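Local coordinates for BauA (Acinetobacter baumannii, PDB 6HCP), which takes up iron across the outer membrane as the TonB-dependent receptor for ferric preacinetobactin, at residues A[94-99]-A[689-694]; A[258-263]-A[323-328]; A[267-272]-A[680-685]; A[276-281]-A[400-405]; A[330-335]-A[391-396]. All blocks are in the same frame, centred on the assembly; numbering follows the deposited sequence. Where two conformers were deposited one is given.

Contact 1 (A[94-99]-A[689-694]); sequences NGASGG and NLALGA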
# COMPACT_ATOMS: atom_id res chain seq x y z
N ASN A 94 0.82 -13.88 19.61
CA ASN A 94 0.47 -14.44 18.33
C ASN A 94 -0.09 -13.34 17.40
O ASN A 94 -0.18 -13.55 16.22
CB ASN A 94 -0.51 -15.60 18.46
CG ASN A 94 -1.81 -15.22 19.11
OD1 ASN A 94 -1.83 -14.78 20.28
ND2 ASN A 94 -2.89 -15.30 18.34
N GLY A 95 -0.60 -12.24 17.97
CA GLY A 95 -0.86 -11.01 17.18
C GLY A 95 -2.14 -11.04 16.36
O GLY A 95 -2.32 -10.19 15.49
N ALA A 96 -3.09 -11.91 16.70
CA ALA A 96 -4.38 -11.95 16.01
C ALA A 96 -5.19 -10.71 16.36
O ALA A 96 -5.02 -10.10 17.44
CB ALA A 96 -5.14 -13.21 16.37
N SER A 97 -6.07 -10.33 15.43
CA SER A 97 -7.03 -9.27 15.64
C SER A 97 -8.37 -9.85 16.09
O SER A 97 -8.90 -10.77 15.47
CB SER A 97 -7.21 -8.45 14.36
OG SER A 97 -8.33 -7.58 14.49
N GLY A 98 -8.96 -9.26 17.13
CA GLY A 98 -10.32 -9.56 17.52
C GLY A 98 -10.48 -10.97 18.07
O GLY A 98 -11.52 -11.59 17.90
N GLY A 99 -9.49 -11.43 18.83
CA GLY A 99 -9.63 -12.65 19.61
C GLY A 99 -10.57 -12.43 20.78
O GLY A 99 -10.96 -11.30 21.10
N ASN A 689 -4.94 -24.45 17.52
CA ASN A 689 -3.56 -24.60 17.04
C ASN A 689 -3.02 -23.33 16.36
O ASN A 689 -1.83 -23.01 16.51
CB ASN A 689 -3.41 -25.77 16.07
CG ASN A 689 -3.67 -27.14 16.66
OD1 ASN A 689 -4.03 -28.04 15.92
ND2 ASN A 689 -3.46 -27.32 17.97
N LEU A 690 -3.86 -22.65 15.55
CA LEU A 690 -3.41 -21.59 14.67
C LEU A 690 -4.46 -20.48 14.60
O LEU A 690 -5.64 -20.74 14.62
CB LEU A 690 -3.24 -22.12 13.24
CG LEU A 690 -2.22 -23.22 13.00
CD1 LEU A 690 -2.28 -23.64 11.54
CD2 LEU A 690 -0.83 -22.78 13.38
N ALA A 691 -3.97 -19.26 14.37
CA ALA A 691 -4.80 -18.15 13.99
C ALA A 691 -3.95 -17.21 13.13
O ALA A 691 -2.74 -17.13 13.29
CB ALA A 691 -5.33 -17.44 15.21
N LEU A 692 -4.60 -16.51 12.20
CA LEU A 692 -3.92 -15.53 11.39
C LEU A 692 -3.58 -14.28 12.21
O LEU A 692 -4.40 -13.79 12.96
CB LEU A 692 -4.80 -15.13 10.21
CG LEU A 692 -4.93 -16.17 9.10
CD1 LEU A 692 -5.98 -15.71 8.09
CD2 LEU A 692 -3.60 -16.42 8.42
N GLY A 693 -2.39 -13.73 11.97
CA GLY A 693 -1.99 -12.45 12.52
C GLY A 693 -2.83 -11.32 11.95
O GLY A 693 -3.36 -11.42 10.85
N ALA A 694 -2.89 -10.22 12.68
CA ALA A 694 -3.64 -9.05 12.30
C ALA A 694 -3.12 -8.52 10.96
O ALA A 694 -1.92 -8.48 10.72
CB ALA A 694 -3.52 -7.99 13.36
O HOH W 1 -2.25 -15.39 15.50
O HOH W 2 -6.27 -11.77 12.85
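Gly95 takes a backbone turn with phi 79° and psi 20°, and its carbonyl O faces the N-H of Ala694. Ser97 has chi1 169°, with OG opposite its own backbone N, which sends the hydroxyl to Gln220 and Lys222. Here the plug of a TonB-dependent receptor meets the loop between the last two barrel strands. Segment 689-694 falls in the predicted TonB C-terminal box. One direct hydrogen bond joins the segments, from Ala694 N to Gly95 O at 2.9 Å. Ala96 packs next to it. Its CB lies 3.5 Å from Leu692 O and 4.4 Å from Ala691 CB.

Two waters extend the seam. One donates hydrogen bonds to Asn94 O and Ala691 O and accepts from Asn94 ND2. It ties side chain and backbone of Asn94 to the strand. Asn94 OD1 is held by Asn103. The second water accepts from Ser97 N at 3.0 Å and donates to Leu692 O at 2.8 Å. It bridges the two backbones beyond the direct bond. The CB of Ser97 also packs on the methyl of Ala694, with Ser97 CB and Ala694 CB 3.9 Å apart.

Contact 2 (A[258-263]-A[323-328]); sequences VNVSTA and GTITSS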
# COMPACT_ATOMS: atom_id res chain seq x y z
N VAL A 258 -7.98 -22.22 14.39
CA VAL A 258 -8.24 -23.47 13.73
C VAL A 258 -7.20 -24.50 14.17
O VAL A 258 -6.05 -24.17 14.49
CB VAL A 258 -8.28 -23.29 12.20
CG1 VAL A 258 -9.36 -22.29 11.80
CG2 VAL A 258 -6.93 -22.88 11.64
N ASN A 259 -7.58 -25.75 14.03
CA ASN A 259 -6.75 -26.92 14.35
C ASN A 259 -6.23 -27.57 13.07
O ASN A 259 -6.89 -27.57 12.04
CB ASN A 259 -7.52 -27.91 15.23
CG ASN A 259 -7.78 -27.35 16.62
OD1 ASN A 259 -7.09 -26.43 17.05
ND2 ASN A 259 -8.87 -27.76 17.24
N VAL A 260 -5.05 -28.19 13.19
CA VAL A 260 -4.41 -28.89 12.12
C VAL A 260 -3.97 -30.27 12.65
O VAL A 260 -3.78 -30.45 13.86
CB VAL A 260 -3.22 -28.10 11.54
CG1 VAL A 260 -3.70 -26.91 10.73
CG2 VAL A 260 -2.24 -27.62 12.62
N SER A 261 -3.72 -31.19 11.73
CA SER A 261 -3.15 -32.51 12.04
C SER A 261 -1.84 -32.69 11.29
O SER A 261 -1.63 -32.08 10.23
CB SER A 261 -4.13 -33.60 11.69
OG SER A 261 -4.38 -33.62 10.29
N THR A 262 -1.05 -33.68 11.73
CA THR A 262 0.15 -34.05 11.01
C THR A 262 -0.22 -34.73 9.68
O THR A 262 0.49 -34.57 8.71
CB THR A 262 1.05 -34.95 11.86
OG1 THR A 262 0.28 -36.09 12.24
CG2 THR A 262 1.56 -34.26 13.11
N ALA A 263 -1.34 -35.45 9.66
CA ALA A 263 -1.79 -36.16 8.44
C ALA A 263 -2.05 -35.16 7.32
O ALA A 263 -1.63 -35.37 6.20
CB ALA A 263 -3.03 -36.99 8.73
N GLY A 323 -12.46 -24.71 14.44
CA GLY A 323 -12.36 -25.11 13.08
C GLY A 323 -11.19 -26.06 12.91
O GLY A 323 -10.23 -25.97 13.65
N THR A 324 -11.38 -27.08 12.09
CA THR A 324 -10.34 -28.03 11.78
C THR A 324 -10.06 -28.03 10.27
O THR A 324 -10.99 -28.28 9.48
CB THR A 324 -10.73 -29.45 12.23
OG1 THR A 324 -11.08 -29.38 13.61
CG2 THR A 324 -9.62 -30.46 12.02
N ILE A 325 -8.78 -27.87 9.91
CA ILE A 325 -8.39 -27.96 8.50
C ILE A 325 -8.24 -29.45 8.14
O ILE A 325 -7.36 -30.15 8.66
CB ILE A 325 -7.10 -27.18 8.22
CG1 ILE A 325 -7.27 -25.69 8.51
CG2 ILE A 325 -6.61 -27.42 6.78
CD1 ILE A 325 -6.00 -24.89 8.38
N THR A 326 -9.12 -29.92 7.25
CA THR A 326 -9.23 -31.35 6.97
C THR A 326 -8.66 -31.72 5.60
O THR A 326 -8.59 -32.90 5.30
CB THR A 326 -10.68 -31.84 7.06
OG1 THR A 326 -11.44 -31.15 6.07
CG2 THR A 326 -11.27 -31.61 8.43
N SER A 327 -8.21 -30.73 4.82
CA SER A 327 -7.54 -31.04 3.54
C SER A 327 -6.50 -29.96 3.21
O SER A 327 -6.67 -28.79 3.54
CB SER A 327 -8.53 -31.19 2.40
OG SER A 327 -7.85 -31.37 1.16
N SER A 328 -5.48 -30.35 2.44
CA SER A 328 -4.51 -29.40 1.91
C SER A 328 -5.16 -28.48 0.86
O SER A 328 -4.59 -27.44 0.51
CB SER A 328 -3.32 -30.12 1.33
OG SER A 328 -3.73 -30.95 0.25
O HOH W 3 -9.93 -30.23 15.84
O HOH W 4 -4.44 -29.90 9.20
O HOH W 5 -6.87 -32.37 10.22
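Ile325 reaches across to strand 258-259 with backbone and side chain together. Its N-H gives a hydrogen bond to Asn259 O, with Ile325 N 2.9 Å from that oxygen. The Ile325 CB lies 3.8 Å from the same Asn259 O. CG1 stays beside that oxygen, slightly farther off. The chain is extended at chi2 (174°), which carries CD1 past the oxygen to two valines. There CD1 meets Val260 CG1 and Val258 CG2, both at 3.9 Å. Val260 lies alongside Ile325, while Val258 comes at a slant.

The backbones pair in parallel, Val258 with Gly323 and Asn259 with Thr324. Asn259 N donates to Gly323 O at 2.7 Å. Asn259 and Thr324 put their side chains on one face, where a water accepts from Asn259 ND2 and also bonds Thr324 OG1. Beyond the paired residues, two more waters replace direct bonds. Both donate to Ile325 O; one accepts from Ser261 N and the other bonds Ser261 OG.

Asn259 OD1 takes the N-H of Asn689, and Val260 N gives its own to Asn689 OD1. A classic beta bulge sets Asn689 and Leu690 together opposite Val258. Strand 258-259 thus lies between the 689-690 stretch and strand 320-325, and the latter pairs antiparallel with strand 331-358 on its other edge.

Contact 3 (A[267-272]-A[680-685]); sequences PKPPKA and AYWAQP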
# COMPACT_ATOMS: atom_id res chain seq x y z
N PRO A 267 -1.55 -25.67 5.61
CA PRO A 267 -1.53 -25.05 4.29
C PRO A 267 -1.08 -23.59 4.40
O PRO A 267 -1.00 -23.01 5.50
CB PRO A 267 -2.98 -25.16 3.84
CG PRO A 267 -3.75 -25.03 5.14
CD PRO A 267 -2.88 -25.69 6.21
N LYS A 268 -0.73 -23.01 3.26
CA LYS A 268 -0.32 -21.64 3.22
C LYS A 268 -1.42 -20.73 3.76
O LYS A 268 -2.61 -20.98 3.55
CB LYS A 268 0.07 -21.26 1.79
CG LYS A 268 1.38 -21.90 1.35
CD LYS A 268 2.09 -21.11 0.26
CE LYS A 268 3.04 -21.97 -0.54
NZ LYS A 268 4.08 -22.50 0.35
N PRO A 269 -1.05 -19.69 4.54
CA PRO A 269 -2.04 -18.80 5.12
C PRO A 269 -2.79 -18.04 4.04
O PRO A 269 -2.20 -17.61 3.05
CB PRO A 269 -1.23 -17.86 6.03
CG PRO A 269 0.18 -17.95 5.53
CD PRO A 269 0.33 -19.33 4.91
N PRO A 270 -4.13 -17.94 4.16
CA PRO A 270 -4.92 -17.00 3.37
C PRO A 270 -4.44 -15.57 3.63
O PRO A 270 -3.67 -15.33 4.57
CB PRO A 270 -6.35 -17.17 3.90
CG PRO A 270 -6.34 -18.50 4.60
CD PRO A 270 -4.94 -18.66 5.14
N LYS A 271 -4.97 -14.62 2.86
CA LYS A 271 -4.56 -13.23 3.04
C LYS A 271 -4.90 -12.79 4.47
O LYS A 271 -5.88 -13.27 5.09
CB LYS A 271 -5.16 -12.34 1.95
CG LYS A 271 -6.67 -12.35 1.82
CD LYS A 271 -7.13 -11.44 0.68
CE LYS A 271 -8.64 -11.44 0.49
NZ LYS A 271 -9.35 -11.01 1.71
N ALA A 272 -4.15 -11.80 4.94
CA ALA A 272 -4.07 -11.47 6.36
C ALA A 272 -5.42 -10.98 6.91
O ALA A 272 -5.66 -11.12 8.12
CB ALA A 272 -2.97 -10.46 6.59
N ALA A 680 0.76 -12.01 5.73
CA ALA A 680 -0.10 -13.10 6.19
C ALA A 680 0.76 -14.14 6.92
O ALA A 680 1.73 -14.65 6.36
CB ALA A 680 -0.82 -13.72 5.02
N TYR A 681 0.43 -14.43 8.18
CA TYR A 681 1.15 -15.46 8.91
C TYR A 681 0.22 -16.19 9.88
O TYR A 681 -0.74 -15.60 10.42
CB TYR A 681 2.33 -14.85 9.67
CG TYR A 681 1.97 -13.85 10.74
CD1 TYR A 681 1.76 -12.52 10.43
CD2 TYR A 681 1.83 -14.24 12.07
CE1 TYR A 681 1.47 -11.58 11.41
CE2 TYR A 681 1.51 -13.31 13.06
CZ TYR A 681 1.36 -11.97 12.73
OH TYR A 681 1.00 -11.05 13.67
N TRP A 682 0.54 -17.46 10.10
CA TRP A 682 -0.05 -18.29 11.17
C TRP A 682 0.77 -18.08 12.44
O TRP A 682 1.99 -18.10 12.39
CB TRP A 682 0.00 -19.78 10.81
CG TRP A 682 -0.76 -20.21 9.60
CD1 TRP A 682 -0.25 -20.85 8.50
CD2 TRP A 682 -2.19 -20.29 9.48
NE1 TRP A 682 -1.27 -21.21 7.66
CE2 TRP A 682 -2.47 -20.89 8.23
CE3 TRP A 682 -3.27 -19.80 10.25
CZ2 TRP A 682 -3.77 -21.17 7.82
CZ3 TRP A 682 -4.55 -20.06 9.83
CH2 TRP A 682 -4.79 -20.73 8.62
N ALA A 683 0.08 -18.09 13.58
CA ALA A 683 0.74 -18.21 14.89
C ALA A 683 -0.24 -18.91 15.84
O ALA A 683 -1.42 -19.06 15.50
CB ALA A 683 1.14 -16.86 15.40
N GLN A 684 0.22 -19.27 17.04
CA GLN A 684 -0.57 -20.14 17.88
C GLN A 684 -1.30 -19.30 18.91
O GLN A 684 -0.69 -18.74 19.82
CB GLN A 684 0.28 -21.21 18.58
CG GLN A 684 -0.56 -22.18 19.42
CD GLN A 684 0.07 -23.55 19.54
OE1 GLN A 684 0.62 -23.91 20.58
NE2 GLN A 684 -0.10 -24.37 18.50
N PRO A 685 -2.65 -19.34 18.91
CA PRO A 685 -3.43 -18.69 19.96
C PRO A 685 -3.64 -19.65 21.14
O PRO A 685 -3.24 -20.83 21.07
CB PRO A 685 -4.74 -18.40 19.22
CG PRO A 685 -4.91 -19.63 18.35
CD PRO A 685 -3.50 -20.03 17.94
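Trp682 and Pro267 share the direct hydrogen bond of this contact. NE1 of Trp682 donates to Pro267 O at 2.8 Å and 159°, and the oxygen sits in the indole plane. This is loop-to-loop packing on the beta-barrel. The proline-rich loop before strand 282-297 lies against the short hairpin formed by strands 682-683 and 691-692. Chi1 of -62° sets Trp682 CG opposite its carbonyl carbon, and the ring end swings toward the prolines.

Pro269 covers one face of the indole. Its CB stands 3.9 Å from the centroid of the five-membered ring, a CH-pi contact. Its CG meets Ala680 O at 3.7 Å. Pro270 comes in at about a right angle, CD 3.9 Å from Trp682 CZ2. The methyl of Ala680 points into the loop, its CB 3.3 Å from Pro270 O and 4.2 Å from Ala272 CB. The oxygen at the edge and the proline on the face together fix the turn of the ring.

Farther out, hairpin bonds from Gly693 N to Tyr681 O and from Ala691 N to Ala683 O hold the tryptophan backbone. Leu692 and Val646 also touch its ring. On the loop side, Lys268 NZ forms a salt bridge with Asp219 OD2 of the second subunit.

Contact 4 (A[276-281]-A[400-405]); sequences LSPDWG and PNWGPK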
# COMPACT_ATOMS: atom_id res chain seq x y z
N LEU A 276 -11.40 -16.64 9.71
CA LEU A 276 -11.56 -18.09 9.56
C LEU A 276 -12.54 -18.67 10.59
O LEU A 276 -12.63 -19.89 10.77
CB LEU A 276 -10.19 -18.75 9.67
CG LEU A 276 -9.25 -18.50 8.50
CD1 LEU A 276 -7.95 -19.25 8.69
CD2 LEU A 276 -9.91 -18.91 7.17
N SER A 277 -13.30 -17.80 11.24
CA SER A 277 -14.35 -18.18 12.16
C SER A 277 -15.66 -17.59 11.65
O SER A 277 -15.64 -16.66 10.85
CB SER A 277 -14.02 -17.69 13.58
OG SER A 277 -12.76 -18.18 14.03
N PRO A 278 -16.83 -18.04 12.16
CA PRO A 278 -18.11 -17.55 11.66
C PRO A 278 -18.23 -16.02 11.69
O PRO A 278 -17.97 -15.38 12.70
CB PRO A 278 -19.14 -18.21 12.60
CG PRO A 278 -18.46 -19.47 13.09
CD PRO A 278 -16.98 -19.16 13.10
N ASP A 279 -18.72 -15.44 10.57
CA ASP A 279 -18.94 -14.01 10.47
C ASP A 279 -19.97 -13.58 11.51
O ASP A 279 -19.85 -12.49 12.06
CB ASP A 279 -19.30 -13.56 9.04
CG ASP A 279 -20.33 -14.40 8.30
OD1 ASP A 279 -21.16 -15.06 8.99
OD2 ASP A 279 -20.32 -14.39 7.04
N TRP A 280 -20.89 -14.48 11.88
CA TRP A 280 -21.93 -14.15 12.86
C TRP A 280 -21.45 -14.35 14.31
O TRP A 280 -22.16 -13.98 15.24
CB TRP A 280 -23.20 -14.96 12.60
CG TRP A 280 -23.01 -16.44 12.48
CD1 TRP A 280 -23.09 -17.19 11.34
CD2 TRP A 280 -22.80 -17.39 13.56
NE1 TRP A 280 -22.91 -18.51 11.62
CE2 TRP A 280 -22.76 -18.67 12.98
CE3 TRP A 280 -22.70 -17.28 14.95
CZ2 TRP A 280 -22.57 -19.82 13.73
CZ3 TRP A 280 -22.50 -18.42 15.69
CH2 TRP A 280 -22.45 -19.67 15.09
N GLY A 281 -20.26 -14.94 14.50
CA GLY A 281 -19.76 -15.26 15.86
C GLY A 281 -19.46 -13.99 16.63
O GLY A 281 -19.03 -12.99 16.05
N PRO A 400 -17.46 -17.54 2.32
CA PRO A 400 -17.91 -18.76 3.00
C PRO A 400 -19.36 -18.64 3.47
O PRO A 400 -19.82 -17.59 3.90
CB PRO A 400 -16.91 -18.85 4.17
CG PRO A 400 -16.60 -17.39 4.48
CD PRO A 400 -16.48 -16.77 3.10
N ASN A 401 -20.07 -19.77 3.48
CA ASN A 401 -21.42 -19.81 4.00
C ASN A 401 -21.38 -20.38 5.43
O ASN A 401 -21.14 -21.58 5.59
CB ASN A 401 -22.32 -20.71 3.14
CG ASN A 401 -23.74 -20.80 3.64
OD1 ASN A 401 -24.11 -20.17 4.64
ND2 ASN A 401 -24.56 -21.58 2.96
N TRP A 402 -21.53 -19.50 6.43
CA TRP A 402 -21.40 -19.87 7.84
C TRP A 402 -22.75 -20.32 8.41
O TRP A 402 -22.81 -20.75 9.56
CB TRP A 402 -20.80 -18.72 8.65
CG TRP A 402 -19.34 -18.54 8.42
CD1 TRP A 402 -18.73 -17.51 7.76
CD2 TRP A 402 -18.30 -19.46 8.79
NE1 TRP A 402 -17.38 -17.71 7.72
CE2 TRP A 402 -17.09 -18.92 8.30
CE3 TRP A 402 -18.27 -20.64 9.54
CZ2 TRP A 402 -15.86 -19.51 8.58
CZ3 TRP A 402 -17.06 -21.22 9.80
CH2 TRP A 402 -15.87 -20.67 9.32
N GLY A 403 -23.81 -20.24 7.61
CA GLY A 403 -25.13 -20.68 8.05
C GLY A 403 -25.77 -19.68 9.01
O GLY A 403 -25.27 -18.58 9.24
N PRO A 404 -26.97 -20.00 9.55
CA PRO A 404 -27.65 -19.07 10.44
C PRO A 404 -26.97 -18.97 11.82
O PRO A 404 -26.23 -19.87 12.23
CB PRO A 404 -29.07 -19.66 10.53
CG PRO A 404 -28.91 -21.13 10.21
CD PRO A 404 -27.65 -21.29 9.39
N LYS A 405 -27.16 -17.82 12.47
CA LYS A 405 -26.69 -17.56 13.79
C LYS A 405 -27.61 -18.23 14.80
O LYS A 405 -28.77 -17.88 14.90
CB LYS A 405 -26.68 -16.06 14.03
CG LYS A 405 -26.13 -15.62 15.38
CD LYS A 405 -26.49 -14.20 15.69
CE LYS A 405 -25.43 -13.47 16.48
NZ LYS A 405 -25.60 -12.00 16.39
O HOH W 6 -15.57 -15.63 7.86
O HOH W 7 -22.09 -16.75 5.92
O HOH W 8 -23.24 -11.43 15.36
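Leu276 O comes obliquely to the indole of Trp402, 3.6 Å from CH2. Next, the backbone of Ser277 passes over one ring face, above the six-membered ring. A water near Ser277 O accepts a hydrogen bond from Trp402 NE1 at 2.8 Å. Pro278 continues along that face. Its CA lies 3.6 Å from the centroid of the five-membered ring, a CH-pi contact, and its CG is 3.7 Å from Trp402 CE3. Asp279 follows at the pyrrole end, with CG 3.5 Å from Trp402 CD1. Its carboxylate plane stands 70° from the ring. A water donates to Asp279 OD2 and Pro400 O and accepts from Trp402 N. OD2 also has a long, weak ion pair with Lys268 of the third subunit.

Both segments belong to loops of the beta-barrel, one leading into strand 282-297 and the other into strand 412-431. Residues Pro278 to Gly281 form a type I beta turn, and Asn401 OD1 closes an Asx turn on Gly403 N.

Trp280 then points into the opposing loop. Its chi1 of 52° turns the indole to the 400-405 loop with NE1 at Trp402 O. NE1 donates to that oxygen at 3.0 Å, straight at 179°. The oxygen is in the indole plane, but the donor stands well above the carbonyl plane. Pro278 CB covers one face of Trp280. Lys405 CA covers the other, 4.0 Å from the five-membered ring centroid. A water donates to Trp280 O and accepts from Lys405 NZ at 2.6 Å.

Contact 5 (A[330-335]-A[391-396]); sequences GTLSST and VITNIY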
# COMPACT_ATOMS: atom_id res chain seq x y z
N GLY A 330 -7.73 -26.82 1.63
CA GLY A 330 -8.21 -25.75 2.49
C GLY A 330 -9.56 -26.02 3.14
O GLY A 330 -10.09 -25.16 3.83
N THR A 331 -10.08 -27.24 3.00
CA THR A 331 -11.36 -27.61 3.62
C THR A 331 -11.29 -27.39 5.14
O THR A 331 -10.33 -27.81 5.79
CB THR A 331 -11.75 -29.05 3.28
OG1 THR A 331 -11.69 -29.20 1.86
CG2 THR A 331 -13.13 -29.39 3.80
N LEU A 332 -12.31 -26.73 5.67
CA LEU A 332 -12.42 -26.39 7.09
C LEU A 332 -13.76 -26.92 7.62
O LEU A 332 -14.81 -26.69 7.04
CB LEU A 332 -12.33 -24.88 7.27
CG LEU A 332 -12.24 -24.39 8.71
CD1 LEU A 332 -10.88 -24.71 9.30
CD2 LEU A 332 -12.51 -22.89 8.82
N SER A 333 -13.69 -27.64 8.74
CA SER A 333 -14.86 -28.17 9.43
C SER A 333 -14.95 -27.51 10.80
O SER A 333 -14.04 -27.67 11.63
CB SER A 333 -14.75 -29.69 9.55
OG SER A 333 -15.87 -30.21 10.24
N SER A 334 -16.02 -26.75 11.03
CA SER A 334 -16.18 -25.98 12.24
C SER A 334 -17.37 -26.52 13.04
O SER A 334 -18.52 -26.44 12.63
CB SER A 334 -16.30 -24.49 11.94
OG SER A 334 -15.18 -24.00 11.20
N THR A 335 -17.10 -26.87 14.30
CA THR A 335 -18.16 -27.15 15.25
C THR A 335 -18.52 -25.85 15.98
O THR A 335 -17.66 -25.02 16.24
CB THR A 335 -17.71 -28.23 16.24
OG1 THR A 335 -16.65 -27.64 16.98
CG2 THR A 335 -17.20 -29.49 15.57
N VAL A 391 -20.10 -26.99 10.31
CA VAL A 391 -20.18 -26.14 9.15
C VAL A 391 -18.91 -26.36 8.32
O VAL A 391 -17.79 -26.26 8.83
CB VAL A 391 -20.34 -24.67 9.57
CG1 VAL A 391 -20.41 -23.75 8.36
CG2 VAL A 391 -21.56 -24.48 10.46
N ILE A 392 -19.10 -26.66 7.03
CA ILE A 392 -17.99 -26.99 6.14
C ILE A 392 -17.74 -25.80 5.23
O ILE A 392 -18.66 -25.34 4.55
CB ILE A 392 -18.27 -28.26 5.30
CG1 ILE A 392 -18.70 -29.45 6.16
CG2 ILE A 392 -17.06 -28.59 4.43
CD1 ILE A 392 -17.69 -29.87 7.20
N THR A 393 -16.53 -25.24 5.31
CA THR A 393 -16.13 -24.12 4.48
C THR A 393 -14.78 -24.45 3.86
O THR A 393 -14.26 -25.58 3.99
CB THR A 393 -16.09 -22.80 5.27
OG1 THR A 393 -15.10 -22.89 6.30
CG2 THR A 393 -17.42 -22.44 5.89
N ASN A 394 -14.17 -23.45 3.25
CA ASN A 394 -12.79 -23.56 2.78
C ASN A 394 -12.06 -22.28 3.19
O ASN A 394 -12.60 -21.19 3.01
CB ASN A 394 -12.77 -23.83 1.26
CG ASN A 394 -11.38 -24.05 0.72
OD1 ASN A 394 -10.53 -23.15 0.73
ND2 ASN A 394 -11.10 -25.28 0.29
N ILE A 395 -10.83 -22.41 3.71
CA ILE A 395 -10.13 -21.25 4.25
C ILE A 395 -9.83 -20.22 3.16
O ILE A 395 -9.60 -19.06 3.48
CB ILE A 395 -8.84 -21.62 5.00
CG1 ILE A 395 -7.76 -22.17 4.07
CG2 ILE A 395 -9.15 -22.59 6.14
CD1 ILE A 395 -6.45 -22.46 4.76
N TYR A 396 -9.75 -20.65 1.90
CA TYR A 396 -9.44 -19.74 0.82
C TYR A 396 -10.71 -19.17 0.16
O TYR A 396 -10.58 -18.38 -0.78
CB TYR A 396 -8.58 -20.45 -0.23
CG TYR A 396 -7.29 -21.01 0.33
CD1 TYR A 396 -6.31 -20.18 0.83
CD2 TYR A 396 -7.08 -22.37 0.39
CE1 TYR A 396 -5.16 -20.68 1.40
CE2 TYR A 396 -5.91 -22.90 0.92
CZ TYR A 396 -4.96 -22.05 1.45
OH TYR A 396 -3.80 -22.57 1.95
O HOH W 9 -12.96 -27.37 0.36
O HOH W 10 -15.84 -24.28 8.61
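Leu332 and Thr393 exchange two backbone hydrogen bonds. Leu332 N donates to Thr393 O at 2.8 Å, and Thr393 N donates back to Leu332 O at 2.8 Å. Ser334 and Val391 form the second hydrogen-bonded pair, and Ile395 N bonds to Gly330 O at 2.9 Å. A water joins Ser334 OG, Thr393 OG1 and Val391 O on the face that carries Ser334 and Thr393. It donates to Val391 O. A second water joins Thr331 OG1 to Asn394 ND2.

Asn394 lies over the Gly330 peptide, ND2 3.3 Å from Gly330 C. Its chi1 of -176° puts CG opposite the backbone N and leaves OD1 to accept from Tyr396 N, an Asx turn. ND2 also donates to Thr329 O.

Packing follows the pairs. Leu332 and Thr393 lie side by side, CB to OG1 3.5 Å. Leu332 CB also touches Ile395 CG2 at 4.1 Å. On the other face Ile392 CD1 rests 3.6 Å from Ser333 OG. The axes of the two strands run 152° apart. This is a regular antiparallel beta ladder, in which short strand 391-394 pairs with the first residues of the long barrel strand 331-358.

In the fold
All five contacts lie on the same side of the chain's centre. Contacts 1 and 3 are closest, with centres about 8 Å apart, and share the hairpin of strands 682-683 and 691-692. Contacts 2 and 5 have centres about 9 Å apart and join through strands 320-325 and 331-358, where Thr324 N meets Ser333 O at 2.8 Å. Contact 1 reaches contact 2 through Leu690 O and Val258 N, 2.8 Å apart. Contact 3 reaches contact 5 through Lys268 O and Tyr396 OH, 2.5 Å apart. Leu276 of contact 4 packs on Ile395 and Trp682. Contacts thus run from plug loop 94-99 through the 680-694 hairpin to segments 267-272 and 276-281 and strands 331-358 and 391-394.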